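Homoserine dehydrogenase (Staphylococcus aureus M1064, PDB 4PG7) catalyses the NAD(P)-dependent interconversion of aspartate semialdehyde and homoserine, a hydride-transfer step of the aspartate pathway of amino-acid biosynthesis. Local coordinates at residues Asn241-Arg246 / Ala281-Thr286; Arg246-Val251 / Ile266-Lys271; Thr112-Lys117 / Asp137-Asn142; Leu93-Glu98 / His119-Asn124. One frame throughout, in Å; residues are numbered along the deposited sequence.

Contact 1: residues Asn241-Arg246 / Ala281-Thr286; sequences NDVKRR and ASVEPT. With LYS (lysine), chain K.
Asp242 meets Ala281 through a water that donates to the carbonyl O of Asp242 and accepts from Ala281 N. Val243 lies alongside strand 281-286: CG2 rests on Ala281 CB, and CG1, anti to the backbone N (chi1 -178°), lies against Ser282 CA and reaches Val283 CG2 at 3.9 Å. Lys244 pairs in parallel with Ser282: Lys244 N is bonded to Ala281 O at 3.1 Å, and Val283 N to Lys244 O at 2.8 Å; a second water links Lys244 NZ to Ala281 O. Arg245 pairs with Val283 and sends its NH1 away to Glu218 O. Arg246 N closes the ladder on Val283 O at 2.9 Å. The Arg246 side chain crosses Pro285 at about a right angle, CD to Pro285 CD 3.7 Å. A third water accepts from Arg246 NH1 and donates to both Glu284 OE1 and Pro285 O, joining two groups of opposite charge that do not touch. Helix 220-234 packs on Val243, Ala281 and Val283, and strand 278-289 also pairs with strand 264-275 (antiparallel) and strand 436-444 (parallel), whose Val440 O accepts from Arg246 NH1.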
loop_
_atom_site.group_PDB
_atom_site.type_symbol
_atom_site.label_atom_id
_atom_site.label_comp_id
_atom_site.label_asym_id
_atom_site.label_seq_id
_atom_site.Cartn_x
_atom_site.Cartn_y
_atom_site.Cartn_z
ATOM N N ASN A 241 -11.042 -15.124 20.064
ATOM C CA ASN A 241 -10.390 -16.225 20.755
ATOM C C ASN A 241 -9.948 -17.361 19.822
ATOM O O ASN A 241 -9.273 -18.255 20.264
ATOM C CB ASN A 241 -11.238 -16.736 21.934
ATOM C CG ASN A 241 -12.556 -17.325 21.497
ATOM O OD1 ASN A 241 -12.797 -17.511 20.306
ATOM N ND2 ASN A 241 -13.423 -17.624 22.461
ATOM N N ASP A 242 -10.322 -17.310 18.544
ATOM C CA ASP A 242 -9.761 -18.199 17.545
ATOM C C ASP A 242 -8.345 -17.759 17.123
ATOM O O ASP A 242 -7.653 -18.518 16.482
ATOM C CB ASP A 242 -10.641 -18.247 16.281
ATOM C CG ASP A 242 -12.040 -18.825 16.534
ATOM O OD1 ASP A 242 -12.197 -19.687 17.434
ATOM O OD2 ASP A 242 -12.978 -18.419 15.796
ATOM N N VAL A 243 -7.920 -16.545 17.453
ATOM C CA VAL A 243 -6.585 -16.086 17.071
ATOM C C VAL A 243 -5.570 -16.582 18.093
ATOM O O VAL A 243 -5.551 -16.123 19.215
ATOM C CB VAL A 243 -6.488 -14.555 16.967
ATOM C CG1 VAL A 243 -5.084 -14.126 16.527
ATOM C CG2 VAL A 243 -7.522 -14.022 15.991
ATOM N N LYS A 244 -4.715 -17.509 17.695
ATOM C CA LYS A 244 -3.655 -17.975 18.579
ATOM C C LYS A 244 -2.709 -16.816 18.808
ATOM O O LYS A 244 -2.155 -16.283 17.852
ATOM C CB LYS A 244 -2.920 -19.170 17.953
ATOM C CG LYS A 244 -3.807 -20.406 17.802
ATOM C CD LYS A 244 -3.052 -21.558 17.150
ATOM C CE LYS A 244 -3.845 -22.861 17.190
ATOM N NZ LYS A 244 -5.127 -22.770 16.431
ATOM N N ARG A 245 -2.513 -16.441 20.070
ATOM C CA ARG A 245 -1.836 -15.190 20.387
ATOM C C ARG A 245 -0.718 -15.341 21.406
ATOM O O ARG A 245 -0.876 -16.026 22.405
ATOM C CB ARG A 245 -2.860 -14.218 20.932
ATOM C CG ARG A 245 -2.300 -12.872 21.337
ATOM C CD ARG A 245 -3.408 -11.980 21.860
ATOM N NE ARG A 245 -4.159 -12.633 22.927
ATOM C CZ ARG A 245 -3.756 -12.771 24.185
ATOM N NH1 ARG A 245 -2.589 -12.310 24.595
ATOM N NH2 ARG A 245 -4.539 -13.387 25.052
ATOM N N ARG A 246 0.416 -14.714 21.112
ATOM C CA ARG A 246 1.512 -14.551 22.053
ATOM C C ARG A 246 2.103 -13.163 21.824
ATOM O O ARG A 246 2.297 -12.743 20.678
ATOM C CB ARG A 246 2.586 -15.628 21.835
ATOM C CG ARG A 246 3.910 -15.350 22.556
ATOM C CD ARG A 246 5.027 -16.285 22.107
ATOM N NE ARG A 246 4.849 -17.637 22.608
ATOM C CZ ARG A 246 5.425 -18.735 22.115
ATOM N NH1 ARG A 246 6.227 -18.700 21.052
ATOM N NH2 ARG A 246 5.161 -19.904 22.685
ATOM N N ALA A 281 -5.570 -18.184 12.024
ATOM C CA ALA A 281 -5.184 -16.818 12.387
ATOM C C ALA A 281 -4.317 -16.819 13.629
ATOM O O ALA A 281 -4.575 -17.568 14.554
ATOM C CB ALA A 281 -6.419 -15.977 12.623
ATOM N N SER A 282 -3.292 -15.961 13.646
ATOM C CA SER A 282 -2.361 -15.887 14.763
ATOM C C SER A 282 -1.679 -14.539 14.887
ATOM O O SER A 282 -1.592 -13.769 13.930
ATOM C CB SER A 282 -1.273 -16.956 14.623
ATOM O OG SER A 282 -0.629 -16.860 13.361
ATOM N N VAL A 283 -1.183 -14.286 16.086
ATOM C CA VAL A 283 -0.337 -13.157 16.375
ATOM C C VAL A 283 0.784 -13.710 17.231
ATOM O O VAL A 283 0.513 -14.273 18.287
ATOM C CB VAL A 283 -1.087 -12.103 17.197
ATOM C CG1 VAL A 283 -0.143 -11.004 17.650
ATOM C CG2 VAL A 283 -2.206 -11.499 16.381
ATOM N N GLU A 284 2.030 -13.548 16.807
ATOM C CA GLU A 284 3.147 -13.956 17.650
ATOM C C GLU A 284 4.490 -13.461 17.144
ATOM O O GLU A 284 4.635 -13.100 15.969
ATOM C CB GLU A 284 3.186 -15.481 17.810
ATOM C CG GLU A 284 3.425 -16.215 16.529
ATOM C CD GLU A 284 3.231 -17.719 16.689
ATOM O OE1 GLU A 284 3.817 -18.331 17.614
ATOM O OE2 GLU A 284 2.510 -18.274 15.857
ATOM N N PRO A 285 5.490 -13.449 18.036
ATOM C CA PRO A 285 6.865 -13.150 17.622
ATOM C C PRO A 285 7.340 -14.131 16.561
ATOM O O PRO A 285 7.153 -15.339 16.705
ATOM C CB PRO A 285 7.669 -13.313 18.917
ATOM C CG PRO A 285 6.684 -13.150 20.011
ATOM C CD PRO A 285 5.381 -13.666 19.490
ATOM N N THR A 286 7.882 -13.588 15.481
ATOM C CA THR A 286 8.153 -14.304 14.250
ATOM C C THR A 286 9.479 -13.824 13.689
ATOM O O THR A 286 9.744 -12.619 13.656
ATOM C CB THR A 286 7.020 -14.017 13.242
ATOM O OG1 THR A 286 5.783 -14.455 13.797
ATOM C CG2 THR A 286 7.238 -14.692 11.934
HETATM N N LYS K . 13.166 -15.437 28.720
HETATM C CA LYS K . 11.864 -16.178 28.617
HETATM C C LYS K . 12.049 -17.692 28.595
HETATM O O LYS K . 11.218 -18.425 28.026
HETATM C CB LYS K . 11.101 -15.739 27.365
HETATM C CG LYS K . 9.644 -16.155 27.355
HETATM C CD LYS K . 9.251 -16.866 26.070
HETATM C CE LYS K . 7.832 -17.376 26.188
HETATM N NZ LYS K . 7.364 -18.099 24.975
HETATM O OXT LYS K . 13.025 -18.203 29.165
HETATM O O HOH W 1 -7.345 -19.388 13.851
HETATM O O HOH W 2 -4.123 -20.543 14.397
HETATM O O HOH W 3 5.916 -17.065 18.759
#

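Contact 2: residues Arg246-Val251 / Ile266-Lys271; sequences RGISGV and IKLIGK. With LYS (lysine), chain K.
The loop that carries Arg246 and Gly250 to the lysine pocket packs on strand 264-275 through Ile248 and Leu268. Within this loop, residues 248-251 form a type I beta turn, closed by the bond from Val251 N to Ile248 O at 3.0 Å. Ile248 and Leu268 cross at about a right angle: the CG2 branch of Ile248 touches both Leu268 CB (3.8 Å) and Leu268 CD1 (3.9 Å). A chi1 of -176° turns Leu268 CG away from its own nitrogen and brings CD1 to the loop backbone, 3.5 Å from Arg246 O. At the other end of the turn Val251 CG1 makes a looser contact with Ile266 CG2, 4.3 Å away. Ser182, Ile185 and Leu186 of helix 180-192 also touch Ile248, while Pro285 and Tyr441 touch Val251. On the ligand side, the NZ of the bound lysine stands 3.3 Å above one face of the Arg246 guanidinium, offset toward its rim, and 3.5 Å from Arg246 NE; Arg246 NH1 is hydrogen-bonded to Val440 O. The side chains that meet between the two segments are apolar, and no polar bond joins the segments. Over the guanidinium face two groups that are probably both cationic come close; the pocket also contains Asp438, whose carboxylate may help to offset the charge.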
loop_
_atom_site.group_PDB
_atom_site.type_symbol
_atom_site.label_atom_id
_atom_site.label_comp_id
_atom_site.label_asym_id
_atom_site.label_seq_id
_atom_site.Cartn_x
_atom_site.Cartn_y
_atom_site.Cartn_z
ATOM N N ARG A 246 0.416 -14.714 21.112
ATOM C CA ARG A 246 1.512 -14.551 22.053
ATOM C C ARG A 246 2.103 -13.163 21.824
ATOM O O ARG A 246 2.297 -12.743 20.678
ATOM C CB ARG A 246 2.586 -15.628 21.835
ATOM C CG ARG A 246 3.910 -15.350 22.556
ATOM C CD ARG A 246 5.027 -16.285 22.107
ATOM N NE ARG A 246 4.849 -17.637 22.608
ATOM C CZ ARG A 246 5.425 -18.735 22.115
ATOM N NH1 ARG A 246 6.227 -18.700 21.052
ATOM N NH2 ARG A 246 5.161 -19.904 22.685
ATOM N N GLY A 247 2.414 -12.461 22.903
ATOM C CA GLY A 247 2.945 -11.110 22.833
ATOM C C GLY A 247 4.447 -11.107 22.732
ATOM O O GLY A 247 5.040 -12.143 22.462
ATOM N N ILE A 248 5.043 -9.943 22.993
ATOM C CA ILE A 248 6.484 -9.752 22.869
ATOM C C ILE A 248 7.227 -9.711 24.194
ATOM O O ILE A 248 8.448 -9.585 24.202
ATOM C CB ILE A 248 6.843 -8.460 22.073
ATOM C CG1 ILE A 248 6.311 -7.201 22.749
ATOM C CG2 ILE A 248 6.328 -8.546 20.642
ATOM C CD1 ILE A 248 7.070 -5.958 22.335
ATOM N N SER A 249 6.531 -9.854 25.320
ATOM C CA SER A 249 7.196 -9.644 26.615
ATOM C C SER A 249 8.259 -10.700 26.924
ATOM O O SER A 249 9.173 -10.459 27.725
ATOM C CB SER A 249 6.179 -9.538 27.760
ATOM O OG SER A 249 5.614 -10.798 28.060
ATOM N N GLY A 250 8.171 -11.843 26.260
ATOM C CA GLY A 250 9.183 -12.904 26.385
ATOM C C GLY A 250 10.320 -12.873 25.359
ATOM O O GLY A 250 11.246 -13.673 25.436
ATOM N N VAL A 251 10.278 -11.930 24.401
ATOM C CA VAL A 251 11.375 -11.783 23.443
ATOM C C VAL A 251 12.576 -11.142 24.146
ATOM O O VAL A 251 12.437 -10.106 24.786
ATOM C CB VAL A 251 10.952 -10.916 22.223
ATOM C CG1 VAL A 251 12.110 -10.709 21.263
ATOM C CG2 VAL A 251 9.790 -11.568 21.489
ATOM N N ILE A 266 13.245 -9.985 14.225
ATOM C CA ILE A 266 12.064 -10.463 14.939
ATOM C C ILE A 266 10.990 -9.376 14.895
ATOM O O ILE A 266 11.267 -8.229 15.216
ATOM C CB ILE A 266 12.421 -10.862 16.380
ATOM C CG1 ILE A 266 13.433 -12.007 16.359
ATOM C CG2 ILE A 266 11.173 -11.316 17.142
ATOM C CD1 ILE A 266 13.748 -12.629 17.693
ATOM N N LYS A 267 9.782 -9.735 14.496
ATOM C CA LYS A 267 8.637 -8.821 14.478
ATOM C C LYS A 267 7.480 -9.529 15.144
ATOM O O LYS A 267 7.416 -10.768 15.138
ATOM C CB LYS A 267 8.221 -8.448 13.031
ATOM C CG LYS A 267 9.354 -7.909 12.154
ATOM C CD LYS A 267 9.729 -6.490 12.528
ATOM C CE LYS A 267 10.829 -5.967 11.628
ATOM N NZ LYS A 267 11.162 -4.568 11.972
ATOM N N LEU A 268 6.551 -8.753 15.696
ATOM C CA LEU A 268 5.267 -9.298 16.103
ATOM C C LEU A 268 4.393 -9.297 14.862
ATOM O O LEU A 268 4.026 -8.219 14.356
ATOM C CB LEU A 268 4.623 -8.489 17.210
ATOM C CG LEU A 268 3.299 -9.077 17.749
ATOM C CD1 LEU A 268 3.567 -10.328 18.564
ATOM C CD2 LEU A 268 2.544 -8.068 18.589
ATOM N N ILE A 269 4.072 -10.489 14.373
ATOM C CA ILE A 269 3.330 -10.665 13.123
ATOM C C ILE A 269 1.923 -11.201 13.382
ATOM O O ILE A 269 1.747 -12.180 14.110
ATOM C CB ILE A 269 4.054 -11.639 12.205
ATOM C CG1 ILE A 269 5.439 -11.081 11.796
ATOM C CG2 ILE A 269 3.234 -11.981 10.948
ATOM C CD1 ILE A 269 5.389 -9.852 10.949
ATOM N N GLY A 270 0.932 -10.525 12.806
ATOM C CA GLY A 270 -0.433 -11.001 12.782
ATOM C C GLY A 270 -0.646 -11.585 11.410
ATOM O O GLY A 270 -0.336 -10.956 10.379
ATOM N N LYS A 271 -1.127 -12.816 11.385
ATOM C CA LYS A 271 -1.137 -13.614 10.165
ATOM C C LYS A 271 -2.498 -14.250 10.013
ATOM O O LYS A 271 -3.067 -14.740 10.994
ATOM C CB LYS A 271 -0.083 -14.692 10.321
ATOM C CG LYS A 271 0.235 -15.475 9.100
ATOM C CD LYS A 271 1.637 -16.089 9.205
ATOM C CE LYS A 271 1.746 -17.212 10.222
ATOM N NZ LYS A 271 3.189 -17.623 10.389
HETATM N N LYS K . 13.166 -15.437 28.720
HETATM C CA LYS K . 11.864 -16.178 28.617
HETATM C C LYS K . 12.049 -17.692 28.595
HETATM O O LYS K . 11.218 -18.425 28.026
HETATM C CB LYS K . 11.101 -15.739 27.365
HETATM C CG LYS K . 9.644 -16.155 27.355
HETATM C CD LYS K . 9.251 -16.866 26.070
HETATM C CE LYS K . 7.832 -17.376 26.188
HETATM N NZ LYS K . 7.364 -18.099 24.975
HETATM O OXT LYS K . 13.025 -18.203 29.165
#

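Contact 3: residues Thr112-Lys117 / Asp137-Asn142; sequences TALKNK and DLAEEN
Leu114 and Leu138 supply much of the apolar packing, together with Ala139. The two branches of Leu114 divide the work: CD2 rests on Ala139 CB at 3.8 Å, while CD1 lies 4.2 Å from Leu138 CB. The leucine side chains cross obliquely. Leu138, its CG swung away from the backbone nitrogen by a chi1 of -161°, extends toward helix 106-115 and places CD1 4.1 Å from CE of the extended Lys115 chain. This pairs a leucine methyl with the aliphatic part of a lysine near the solvent side. Both segments are the C-terminal ends of helices in the NAD-binding domain, a Rossmann-type fold in which helix 106-115 and helix 129-141 lie next to each other; Leu114 and Ala113 also touch Val120 of strand 119-122. Helix 106-115 ends in a Schellman motif with Lys117 at C-prime, where positive phi turns the chain: Lys117 N reaches Leu114 O, and Lys118 N reaches Ala113 O. Polar contacts gather on Asn142, the first residue of its segment to leave helical backbone angles. Lys117, bent at chi2 and chi4, brings NZ to Asn142 OD1 at 2.9 Å, in the carbonyl plane. Asn142 ND2 donates back to Leu138 O at 2.8 Å with an N-H...O angle of 163°, and the acceptor lies near the amide plane. Bonds at both ends of the amide fix its rotation, while Asn142 CB sits 3.2 Å from Leu114 O.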
loop_
_atom_site.group_PDB
_atom_site.type_symbol
_atom_site.label_atom_id
_atom_site.label_comp_id
_atom_site.label_asym_id
_atom_site.label_seq_id
_atom_site.Cartn_x
_atom_site.Cartn_y
_atom_site.Cartn_z
ATOM N N THR A 112 -30.743 -0.839 16.340
ATOM C CA THR A 112 -31.981 -0.069 16.384
ATOM C C THR A 112 -31.995 1.020 15.301
ATOM O O THR A 112 -32.992 1.179 14.591
ATOM C CB THR A 112 -32.197 0.534 17.775
ATOM O OG1 THR A 112 -32.247 -0.527 18.735
ATOM C CG2 THR A 112 -33.493 1.337 17.828
ATOM N N ALA A 113 -30.899 1.758 15.181
ATOM C CA ALA A 113 -30.793 2.825 14.187
ATOM C C ALA A 113 -31.067 2.295 12.779
ATOM O O ALA A 113 -31.850 2.890 12.019
ATOM C CB ALA A 113 -29.420 3.481 14.244
ATOM N N LEU A 114 -30.448 1.164 12.454
ATOM C CA LEU A 114 -30.599 0.551 11.141
ATOM C C LEU A 114 -32.034 0.065 10.911
ATOM O O LEU A 114 -32.588 0.243 9.816
ATOM C CB LEU A 114 -29.602 -0.599 10.959
ATOM C CG LEU A 114 -28.124 -0.213 10.963
ATOM C CD1 LEU A 114 -27.242 -1.434 11.162
ATOM C CD2 LEU A 114 -27.734 0.519 9.684
ATOM N N LYS A 115 -32.633 -0.529 11.942
ATOM C CA LYS A 115 -34.025 -0.957 11.884
ATOM C C LYS A 115 -34.959 0.236 11.696
ATOM O O LYS A 115 -36.018 0.111 11.071
ATOM C CB LYS A 115 -34.410 -1.749 13.137
ATOM C CG LYS A 115 -33.864 -3.170 13.142
ATOM C CD LYS A 115 -34.055 -3.853 14.486
ATOM C CE LYS A 115 -33.639 -5.307 14.392
ATOM N NZ LYS A 115 -33.897 -6.085 15.634
ATOM N N ASN A 116 -34.559 1.391 12.224
ATOM C CA ASN A 116 -35.299 2.638 12.023
ATOM C C ASN A 116 -34.926 3.386 10.734
ATOM O O ASN A 116 -35.281 4.553 10.556
ATOM C CB ASN A 116 -35.120 3.542 13.239
ATOM C CG ASN A 116 -35.715 2.938 14.495
ATOM O OD1 ASN A 116 -36.354 1.891 14.453
ATOM N ND2 ASN A 116 -35.503 3.590 15.622
ATOM N N LYS A 117 -34.230 2.705 9.830
ATOM C CA LYS A 117 -33.910 3.236 8.512
ATOM C C LYS A 117 -32.992 4.446 8.586
ATOM O O LYS A 117 -33.124 5.370 7.791
ATOM C CB LYS A 117 -35.194 3.585 7.728
ATOM C CG LYS A 117 -36.264 2.492 7.727
ATOM C CD LYS A 117 -35.745 1.211 7.101
ATOM C CE LYS A 117 -36.848 0.219 6.749
ATOM N NZ LYS A 117 -37.191 -0.717 7.859
ATOM N N ASP A 137 -25.401 -6.764 7.312
ATOM C CA ASP A 137 -26.587 -7.487 6.825
ATOM C C ASP A 137 -27.860 -6.716 7.175
ATOM O O ASP A 137 -28.788 -6.609 6.369
ATOM C CB ASP A 137 -26.707 -8.873 7.473
ATOM C CG ASP A 137 -25.629 -9.851 7.029
ATOM O OD1 ASP A 137 -24.908 -9.583 6.047
ATOM O OD2 ASP A 137 -25.512 -10.904 7.686
ATOM N N LEU A 138 -27.892 -6.202 8.398
ATOM C CA LEU A 138 -29.040 -5.469 8.898
ATOM C C LEU A 138 -29.214 -4.173 8.103
ATOM O O LEU A 138 -30.337 -3.786 7.777
ATOM C CB LEU A 138 -28.867 -5.199 10.395
ATOM C CG LEU A 138 -30.088 -4.850 11.235
ATOM C CD1 LEU A 138 -31.213 -5.872 11.099
ATOM C CD2 LEU A 138 -29.660 -4.716 12.689
ATOM N N ALA A 139 -28.100 -3.543 7.745
ATOM C CA ALA A 139 -28.133 -2.348 6.907
ATOM C C ALA A 139 -28.711 -2.637 5.509
ATOM O O ALA A 139 -29.652 -1.959 5.070
ATOM C CB ALA A 139 -26.750 -1.751 6.784
ATOM N N GLU A 140 -28.141 -3.633 4.825
ATOM C CA GLU A 140 -28.619 -4.045 3.496
ATOM C C GLU A 140 -30.109 -4.371 3.541
ATOM O O GLU A 140 -30.886 -3.941 2.676
ATOM C CB GLU A 140 -27.852 -5.271 2.969
ATOM C CG GLU A 140 -28.341 -5.733 1.591
ATOM C CD GLU A 140 -27.804 -7.090 1.162
ATOM O OE1 GLU A 140 -26.657 -7.438 1.518
ATOM O OE2 GLU A 140 -28.530 -7.809 0.440
ATOM N N GLU A 141 -30.478 -5.133 4.561
ATOM C CA GLU A 141 -31.852 -5.527 4.829
ATOM C C GLU A 141 -32.817 -4.344 4.973
ATOM O O GLU A 141 -33.985 -4.425 4.564
ATOM C CB GLU A 141 -31.844 -6.370 6.098
ATOM C CG GLU A 141 -33.179 -6.879 6.604
ATOM C CD GLU A 141 -32.980 -7.844 7.761
ATOM O OE1 GLU A 141 -33.557 -7.618 8.842
ATOM O OE2 GLU A 141 -32.211 -8.818 7.594
ATOM N N ASN A 142 -32.334 -3.247 5.546
ATOM C CA ASN A 142 -33.161 -2.067 5.755
ATOM C C ASN A 142 -32.944 -0.944 4.729
ATOM O O ASN A 142 -33.463 0.154 4.893
ATOM C CB ASN A 142 -32.940 -1.542 7.177
ATOM C CG ASN A 142 -33.626 -2.395 8.220
ATOM O OD1 ASN A 142 -34.826 -2.243 8.459
ATOM N ND2 ASN A 142 -32.883 -3.296 8.837
#

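Contact 4: residues Leu93-Glu98 / His119-Asn124; sequences LDIIVE and HVITAN
Glu98 and Thr122 lie side by side, pointing the same way, at the C-terminal ends of two parallel strands of the Rossmann-type sheet. Strands 95-98 and 119-122 are joined by helix 106-115 in a beta-alpha-beta crossover. Their ladder includes Ile96 N to His119 O (2.8 Å), Ile121 N to Ile96 O and Glu98 N to Ile121 O. From the Glu98 backbone, CB lies near Ile121 O and Thr122 OG1, and chi1 (-174°) carries CG away from the nitrogen. A bend at chi2 then turns CD back toward the second strand, 3.6 Å from both Thr122 OG1 and Asn124 ND2. At the tip, OE1 accepts from Thr122 OG1 at 2.7 Å and from Asn124 ND2 at 3.2 Å, reached from opposite faces of the carboxylate plane, while OE2 accepts from Met100 N and Gly101 N. These bonds fix the rotation of the buried carboxylate. Asn124 OD1 accepts from Asp126 N, and Asn124 ND2 also donates to Gly102 O. On the other face of the sheet, Ile95 CG2 packs on Ile121 CD1, a patch covered by Leu334 of helix 323-339, and Ile95 CG1 sits at the edge of the His119 ring. Thr122 OG1 also accepts from Asn124 N at 3.0 Å, forming an ST turn.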
loop_
_atom_site.group_PDB
_atom_site.type_symbol
_atom_site.label_atom_id
_atom_site.label_comp_id
_atom_site.label_asym_id
_atom_site.label_seq_id
_atom_site.Cartn_x
_atom_site.Cartn_y
_atom_site.Cartn_z
ATOM N N LEU A 93 -33.995 12.307 12.001
ATOM C CA LEU A 93 -32.579 12.011 11.778
ATOM C C LEU A 93 -32.391 11.157 10.535
ATOM O O LEU A 93 -33.145 10.219 10.283
ATOM C CB LEU A 93 -31.963 11.304 12.978
ATOM C CG LEU A 93 -31.872 12.130 14.259
ATOM C CD1 LEU A 93 -31.189 11.308 15.331
ATOM C CD2 LEU A 93 -31.128 13.446 14.055
ATOM N N ASP A 94 -31.386 11.518 9.749
ATOM C CA ASP A 94 -31.045 10.795 8.529
ATOM C C ASP A 94 -29.871 9.852 8.773
ATOM O O ASP A 94 -29.825 8.753 8.217
ATOM C CB ASP A 94 -30.691 11.807 7.440
ATOM C CG ASP A 94 -31.812 12.805 7.195
ATOM O OD1 ASP A 94 -32.932 12.342 6.876
ATOM O OD2 ASP A 94 -31.591 14.033 7.358
ATOM N N ILE A 95 -28.922 10.293 9.599
ATOM C CA ILE A 95 -27.673 9.569 9.819
ATOM C C ILE A 95 -27.242 9.603 11.284
ATOM O O ILE A 95 -27.296 10.649 11.934
ATOM C CB ILE A 95 -26.522 10.181 8.984
ATOM C CG1 ILE A 95 -26.932 10.344 7.507
ATOM C CG2 ILE A 95 -25.263 9.328 9.113
ATOM C CD1 ILE A 95 -25.907 11.060 6.649
ATOM N N ILE A 96 -26.780 8.458 11.783
ATOM C CA ILE A 96 -26.216 8.355 13.130
ATOM C C ILE A 96 -24.716 8.091 13.008
ATOM O O ILE A 96 -24.289 7.145 12.333
ATOM C CB ILE A 96 -26.824 7.187 13.924
ATOM C CG1 ILE A 96 -28.354 7.254 13.919
ATOM C CG2 ILE A 96 -26.287 7.169 15.347
ATOM C CD1 ILE A 96 -28.911 8.443 14.630
ATOM N N VAL A 97 -23.933 8.940 13.656
ATOM C CA VAL A 97 -22.472 8.818 13.661
ATOM C C VAL A 97 -22.040 8.366 15.042
ATOM O O VAL A 97 -22.204 9.094 16.018
ATOM C CB VAL A 97 -21.810 10.156 13.335
ATOM C CG1 VAL A 97 -20.288 10.016 13.372
ATOM C CG2 VAL A 97 -22.282 10.642 11.975
ATOM N N GLU A 98 -21.520 7.147 15.134
ATOM C CA GLU A 98 -21.159 6.584 16.426
ATOM C C GLU A 98 -19.642 6.576 16.621
ATOM O O GLU A 98 -18.905 5.985 15.838
ATOM C CB GLU A 98 -21.731 5.178 16.549
ATOM C CG GLU A 98 -21.539 4.551 17.909
ATOM C CD GLU A 98 -20.299 3.667 17.965
ATOM O OE1 GLU A 98 -20.220 2.717 17.152
ATOM O OE2 GLU A 98 -19.418 3.928 18.815
ATOM N N HIS A 119 -29.021 5.691 8.280
ATOM C CA HIS A 119 -27.657 5.363 7.885
ATOM C C HIS A 119 -26.776 5.441 9.132
ATOM O O HIS A 119 -26.998 6.277 10.011
ATOM C CB HIS A 119 -27.121 6.339 6.829
ATOM C CG HIS A 119 -28.011 6.505 5.634
ATOM N ND1 HIS A 119 -28.227 5.502 4.717
ATOM C CD2 HIS A 119 -28.748 7.562 5.213
ATOM C CE1 HIS A 119 -29.058 5.929 3.783
ATOM N NE2 HIS A 119 -29.395 7.174 4.066
ATOM N N VAL A 120 -25.772 4.575 9.194
ATOM C CA VAL A 120 -24.873 4.521 10.328
ATOM C C VAL A 120 -23.422 4.617 9.882
ATOM O O VAL A 120 -22.970 3.858 9.029
ATOM C CB VAL A 120 -25.075 3.230 11.132
ATOM C CG1 VAL A 120 -23.972 3.043 12.169
ATOM C CG2 VAL A 120 -26.427 3.266 11.808
ATOM N N ILE A 121 -22.709 5.564 10.471
ATOM C CA ILE A 121 -21.279 5.682 10.295
ATOM C C ILE A 121 -20.654 5.471 11.661
ATOM O O ILE A 121 -21.046 6.122 12.628
ATOM C CB ILE A 121 -20.901 7.052 9.741
ATOM C CG1 ILE A 121 -21.620 7.260 8.406
ATOM C CG2 ILE A 121 -19.385 7.169 9.570
ATOM C CD1 ILE A 121 -21.541 8.667 7.888
ATOM N N THR A 122 -19.712 4.532 11.740
ATOM C CA THR A 122 -19.079 4.202 13.010
ATOM C C THR A 122 -17.554 4.197 12.922
ATOM O O THR A 122 -16.975 3.751 11.923
ATOM C CB THR A 122 -19.566 2.852 13.554
ATOM O OG1 THR A 122 -18.924 2.595 14.799
ATOM C CG2 THR A 122 -19.289 1.682 12.574
ATOM N N ALA A 123 -16.922 4.690 13.981
ATOM C CA ALA A 123 -15.464 4.610 14.147
ATOM C C ALA A 123 -15.133 3.802 15.394
ATOM O O ALA A 123 -14.066 3.958 15.990
ATOM C CB ALA A 123 -14.881 6.000 14.261
ATOM N N ASN A 124 -16.068 2.938 15.781
ATOM C CA ASN A 124 -15.968 2.152 16.996
ATOM C C ASN A 124 -14.835 1.112 16.900
ATOM O O ASN A 124 -14.929 0.151 16.136
ATOM C CB ASN A 124 -17.309 1.475 17.209
ATOM C CG ASN A 124 -17.410 0.711 18.509
ATOM O OD1 ASN A 124 -16.431 0.143 19.012
ATOM N ND2 ASN A 124 -18.625 0.671 19.058
#

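How the contacts relate
Contacts 1 and 2 share Arg246 and adjoin, their centres 9 Å apart: strands 264-275 and 278-289 are sheet neighbours, with Thr286 N 2.9 Å from Lys267 O, and contact 2 is nested inside the loop that contact 1 closes. Both reach the bound lysine, whose pocket is completed by Thr252, Asp438 and Lys439. Contacts 3 and 4 form a second pair, 12 Å between centres, in the NAD-binding domain, where Leu114 CD2 packs 3.7 Å from Val120 CG2, laying helix 106-115 on the sheet. The pairs do not touch: nearest atoms of contacts 1 and 4 are about 16 Å apart, and those of contacts 2 and 3 about 23 Å.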